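Local coordinates for protein possible prolidase (Bifidobacterium longum NCC2705, PDB 2P9B) that probably acts as a hydrolase of the amidohydrolase family, cleaving carbon-nitrogen bonds, with its precise substrate not established, at residues E359-V364 with D412-L417. Sequence-based numbering, arbitrary orientation.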
loop_
_atom_site.group_PDB
_atom_site.type_symbol
_atom_site.label_atom_id
_atom_site.label_comp_id
_atom_site.label_asym_id
_atom_site.label_seq_id
_atom_site.Cartn_x
_atom_site.Cartn_y
_atom_site.Cartn_z
ATOM N N GLU A 359 -8.235 -3.129 -5.359
ATOM C CA GLU A 359 -8.079 -1.670 -5.343
ATOM C C GLU A 359 -7.821 -1.115 -6.737
ATOM O O GLU A 359 -8.268 -0.012 -7.065
ATOM C CB GLU A 359 -6.935 -1.258 -4.399
ATOM C CG GLU A 359 -6.800 0.263 -4.167
ATOM C CD GLU A 359 -7.996 0.899 -3.446
ATOM O OE1 GLU A 359 -8.837 0.171 -2.880
ATOM O OE2 GLU A 359 -8.084 2.145 -3.440
ATOM N N LEU A 360 -7.102 -1.870 -7.560
ATOM C CA LEU A 360 -6.822 -1.403 -8.915
ATOM C C LEU A 360 -8.107 -1.386 -9.732
ATOM O O LEU A 360 -8.340 -0.467 -10.516
ATOM C CB LEU A 360 -5.777 -2.290 -9.600
ATOM C CG LEU A 360 -4.331 -2.126 -9.125
ATOM C CD1 LEU A 360 -4.149 -2.762 -7.754
ATOM C CD2 LEU A 360 -3.396 -2.764 -10.131
ATOM N N GLU A 361 -8.946 -2.400 -9.545
ATOM C CA GLU A 361 -10.206 -2.448 -10.279
ATOM C C GLU A 361 -11.103 -1.297 -9.860
ATOM O O GLU A 361 -11.830 -0.735 -10.683
ATOM C CB GLU A 361 -10.924 -3.782 -10.050
ATOM C CG GLU A 361 -10.377 -4.902 -10.923
ATOM C CD GLU A 361 -11.432 -5.926 -11.316
ATOM O OE1 GLU A 361 -11.159 -6.721 -12.241
ATOM O OE2 GLU A 361 -12.524 -5.944 -10.704
ATOM N N LEU A 362 -11.040 -0.940 -8.579
ATOM C CA LEU A 362 -11.846 0.152 -8.054
ATOM C C LEU A 362 -11.367 1.515 -8.554
ATOM O O LEU A 362 -12.180 2.402 -8.786
ATOM C CB LEU A 362 -11.857 0.124 -6.521
ATOM C CG LEU A 362 -12.517 -1.107 -5.886
ATOM C CD1 LEU A 362 -12.398 -1.031 -4.372
ATOM C CD2 LEU A 362 -13.984 -1.188 -6.298
ATOM N N LEU A 363 -10.056 1.691 -8.714
ATOM C CA LEU A 363 -9.539 2.963 -9.214
ATOM C C LEU A 363 -9.988 3.153 -10.663
ATOM O O LEU A 363 -10.226 4.273 -11.118
ATOM C CB LEU A 363 -8.012 3.005 -9.122
ATOM C CG LEU A 363 -7.448 3.143 -7.700
ATOM C CD1 LEU A 363 -5.936 2.998 -7.735
ATOM C CD2 LEU A 363 -7.837 4.491 -7.106
ATOM N N VAL A 364 -10.107 2.053 -11.391
ATOM C CA VAL A 364 -10.557 2.137 -12.772
ATOM C C VAL A 364 -12.056 2.430 -12.818
ATOM O O VAL A 364 -12.506 3.287 -13.573
ATOM C CB VAL A 364 -10.288 0.817 -13.538
ATOM C CG1 VAL A 364 -10.912 0.884 -14.930
ATOM C CG2 VAL A 364 -8.792 0.578 -13.652
ATOM N N ASP A 412 -5.457 -6.602 -19.825
ATOM C CA ASP A 412 -6.683 -7.015 -20.504
ATOM C C ASP A 412 -7.786 -7.339 -19.504
ATOM O O ASP A 412 -8.974 -7.236 -19.820
ATOM C CB ASP A 412 -6.420 -8.232 -21.394
ATOM C CG ASP A 412 -5.423 -7.942 -22.494
ATOM O OD1 ASP A 412 -5.461 -6.824 -23.046
ATOM O OD2 ASP A 412 -4.610 -8.835 -22.812
ATOM N N ASP A 413 -7.390 -7.734 -18.297
ATOM C CA ASP A 413 -8.339 -8.060 -17.231
ATOM C C ASP A 413 -7.571 -8.033 -15.915
ATOM O O ASP A 413 -6.745 -8.908 -15.657
ATOM C CB ASP A 413 -8.931 -9.457 -17.440
ATOM C CG ASP A 413 -10.143 -9.719 -16.557
ATOM O OD1 ASP A 413 -10.173 -9.235 -15.407
ATOM O OD2 ASP A 413 -11.068 -10.425 -17.015
ATOM N N LEU A 414 -7.845 -7.033 -15.085
ATOM C CA LEU A 414 -7.146 -6.912 -13.816
ATOM C C LEU A 414 -7.349 -8.095 -12.876
ATOM O O LEU A 414 -6.569 -8.279 -11.947
ATOM C CB LEU A 414 -7.547 -5.611 -13.116
ATOM C CG LEU A 414 -6.987 -4.352 -13.785
ATOM C CD1 LEU A 414 -7.674 -3.109 -13.226
ATOM C CD2 LEU A 414 -5.474 -4.291 -13.545
ATOM N N ARG A 415 -8.380 -8.904 -13.109
ATOM C CA ARG A 415 -8.609 -10.047 -12.236
ATOM C C ARG A 415 -7.492 -11.077 -12.412
ATOM O O ARG A 415 -7.381 -12.028 -11.636
ATOM C CB ARG A 415 -9.979 -10.683 -12.507
ATOM C CG ARG A 415 -10.391 -11.709 -11.451
ATOM C CD ARG A 415 -11.825 -12.173 -11.647
ATOM N NE ARG A 415 -12.813 -11.209 -11.162
ATOM C CZ ARG A 415 -13.175 -11.074 -9.888
ATOM N NH1 ARG A 415 -12.633 -11.842 -8.953
ATOM N NH2 ARG A 415 -14.099 -10.183 -9.553
ATOM N N ALA A 416 -6.656 -10.878 -13.427
ATOM C CA ALA A 416 -5.528 -11.775 -13.668
ATOM C C ALA A 416 -4.597 -11.691 -12.458
ATOM O O ALA A 416 -3.799 -12.594 -12.202
ATOM C CB ALA A 416 -4.780 -11.352 -14.926
ATOM N N LEU A 417 -4.714 -10.598 -11.712
ATOM C CA LEU A 417 -3.882 -10.385 -10.531
ATOM C C LEU A 417 -4.297 -11.244 -9.340
ATOM O O LEU A 417 -3.481 -11.560 -8.478
ATOM C CB LEU A 417 -3.937 -8.910 -10.109
ATOM C CG LEU A 417 -3.416 -7.839 -11.072
ATOM C CD1 LEU A 417 -3.797 -6.468 -10.546
ATOM C CD2 LEU A 417 -1.901 -7.948 -11.216
#
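Two carboxylates, probably both charged, approach each other across this contact: OE1 of Glu361 stands 4.2 Å from OD1 of Asp413. Asp413 heads an Asx turn, its OD1 accepting the backbone N of Arg415 at 2.9 Å, and the chain then runs through the 3-10 turn 414-417. This turn belongs to the loop between strands 403-406 and 422-425 and packs on helix 356-367 in the TIM-barrel fold of the amidohydrolase family. The Asx bond occupies the N-H of Arg415, and OE1 of Glu361 stops 3.6 Å short of the same nitrogen. With CG anti to its carbonyl carbon (chi1 -81°), Glu361 lays its aliphatic part along Leu414, the two side chains running in opposite directions with CG 3.6 Å from Leu414 CB. An alanine at Glu361 would remove this methylene cover and is likely to leave CB and CD1 of Leu414 less well packed on that flank. The guanidinium of Arg415, its NH2 4.7 Å from Glu361 OE2, makes its salt bridges with Glu418 and Asp446, and its charge would probably offset part of the repulsion. CD1 of Leu414 lies 3.8 Å from the carbonyl O of Leu360 and also meets CG2 of Val364. Leu360, backed by Ala374, Leu375 and Ala378 of helix 371-385, crosses Leu417 at about a right angle, its CD2 3.7 Å from Leu417 CD1.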